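Local coordinates for erythrocyte binding antigen 140 (Plasmodium falciparum, PDB 4GF2), which probably binds a host receptor on the erythrocyte surface during parasite invasion, through a region containing two Duffy-binding-like domains, at residues A[195-199]-A[274-279]. The protein carries 3 engineered substitutions. Residues are numbered along the deposited sequence; the frame is centred on the assembly and turned at random.
Sequences FLNIK and EYDDLC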
# COMPACT_ATOMS: atom_id res chain seq x y z
N PHE A 195 9.35 2.56 -16.54
CA PHE A 195 9.68 3.83 -15.91
C PHE A 195 9.31 5.01 -16.80
O PHE A 195 8.93 6.07 -16.31
CB PHE A 195 11.15 3.90 -15.52
CG PHE A 195 11.43 4.90 -14.45
CD1 PHE A 195 11.21 4.59 -13.12
CD2 PHE A 195 11.91 6.17 -14.76
CE1 PHE A 195 11.46 5.51 -12.12
CE2 PHE A 195 12.16 7.10 -13.77
CZ PHE A 195 11.93 6.77 -12.44
N LEU A 196 9.41 4.83 -18.12
CA LEU A 196 9.01 5.88 -19.05
C LEU A 196 7.52 6.13 -18.93
O LEU A 196 7.07 7.27 -19.00
CB LEU A 196 9.38 5.51 -20.49
CG LEU A 196 10.87 5.54 -20.84
CD1 LEU A 196 11.08 5.19 -22.30
CD2 LEU A 196 11.48 6.90 -20.53
N ASN A 197 6.75 5.06 -18.75
CA ASN A 197 5.32 5.21 -18.48
C ASN A 197 5.10 6.06 -17.24
O ASN A 197 4.22 6.92 -17.21
CB ASN A 197 4.65 3.85 -18.32
CG ASN A 197 4.49 3.12 -19.64
OD1 ASN A 197 4.33 3.74 -20.68
ND2 ASN A 197 4.52 1.79 -19.59
N ILE A 198 5.91 5.83 -16.21
CA ILE A 198 5.81 6.61 -14.98
C ILE A 198 6.04 8.10 -15.26
O ILE A 198 5.30 8.94 -14.76
CB ILE A 198 6.82 6.14 -13.92
CG1 ILE A 198 6.37 4.80 -13.33
CG2 ILE A 198 6.95 7.17 -12.81
CD1 ILE A 198 7.38 4.18 -12.38
N LYS A 199 7.07 8.41 -16.05
CA LYS A 199 7.35 9.80 -16.40
C LYS A 199 6.18 10.41 -17.15
O LYS A 199 5.70 11.49 -16.82
CB LYS A 199 8.61 9.90 -17.26
CG LYS A 199 9.89 9.49 -16.56
CD LYS A 199 11.06 10.39 -16.97
CE LYS A 199 12.40 9.78 -16.57
NZ LYS A 199 13.52 10.75 -16.66
N GLU A 274 14.41 9.09 -7.52
CA GLU A 274 13.51 9.54 -8.57
C GLU A 274 12.15 8.85 -8.49
O GLU A 274 11.13 9.48 -8.75
CB GLU A 274 14.14 9.29 -9.95
CG GLU A 274 13.40 9.99 -11.08
CD GLU A 274 14.10 9.84 -12.42
OE1 GLU A 274 15.07 9.06 -12.49
OE2 GLU A 274 13.67 10.49 -13.39
N TYR A 275 12.14 7.57 -8.14
CA TYR A 275 10.88 6.86 -8.02
C TYR A 275 10.00 7.50 -6.94
O TYR A 275 8.83 7.81 -7.17
CB TYR A 275 11.10 5.38 -7.70
CG TYR A 275 9.80 4.67 -7.45
CD1 TYR A 275 9.21 4.67 -6.19
CD2 TYR A 275 9.13 4.03 -8.49
CE1 TYR A 275 8.01 4.04 -5.97
CE2 TYR A 275 7.92 3.40 -8.27
CZ TYR A 275 7.37 3.40 -7.01
OH TYR A 275 6.17 2.77 -6.79
N ASP A 276 10.58 7.68 -5.75
CA ASP A 276 9.87 8.33 -4.65
C ASP A 276 9.39 9.72 -5.04
O ASP A 276 8.30 10.14 -4.66
CB ASP A 276 10.79 8.43 -3.43
CG ASP A 276 10.94 7.11 -2.70
OD1 ASP A 276 10.49 6.07 -3.23
OD2 ASP A 276 11.52 7.10 -1.59
N ASP A 277 10.21 10.43 -5.82
CA ASP A 277 9.87 11.79 -6.24
C ASP A 277 8.67 11.82 -7.19
O ASP A 277 7.95 12.81 -7.24
CB ASP A 277 11.07 12.44 -6.95
CG ASP A 277 12.25 12.66 -6.02
OD1 ASP A 277 12.04 12.74 -4.79
OD2 ASP A 277 13.39 12.75 -6.53
N LEU A 278 8.46 10.75 -7.94
CA LEU A 278 7.43 10.73 -8.96
C LEU A 278 6.20 9.91 -8.57
O LEU A 278 5.13 10.08 -9.15
CB LEU A 278 7.98 10.17 -10.27
CG LEU A 278 9.01 11.03 -11.01
CD1 LEU A 278 9.39 10.35 -12.32
CD2 LEU A 278 8.48 12.43 -11.27
N CYS A 279 6.36 9.03 -7.59
CA CYS A 279 5.32 8.05 -7.29
C CYS A 279 4.75 8.14 -5.88
O CYS A 279 3.78 7.45 -5.56
CB CYS A 279 5.85 6.64 -7.54
SG CYS A 279 6.11 6.28 -9.29
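The Phe-195 ring presents its edge to the 274-279 helix, with CG of Glu-274 lying in the ring plane. The Glu-274 carboxylate carbon CD approaches ring atom CE2 of Phe-195 to 3.6 Å, its plane turned 70° from that of the ring. With chi1 at -158°, CG of Phe-195 lies roughly opposite the backbone N and the ring reaches toward helix 273-279, although CB does not point there; Tyr-222 of helix 213-242 meets this ring edge-to-face. One face of the Tyr-275 ring is covered from its own helix by CB of Cys-279, offset toward the rim; CD1 of Ile-198 comes obliquely to CE2 of Tyr-275, at 4.2 Å. Deeper in, methyl CG2 of Ile-198 touches SG of Cys-279 at 3.7 Å and CD1 of Leu-278 at 4.0 Å. At the margin the extended Glu-274 chain carries OE2 to NZ of Lys-199, a salt bridge with a weak hydrogen bond of 3.3 Å. The axes of 195-199 and 274-279 approach to 10.8 Å, their N-to-C directions 41° apart. Tyr-275 OH donates a hydrogen bond to Cys-219 O. Helix 273-279, held to helix 213-242 by the Cys-219 to Cys-279 disulfide, thus packs against helix 175-202, in keeping with the helical, disulfide-rich Duffy-binding-like fold.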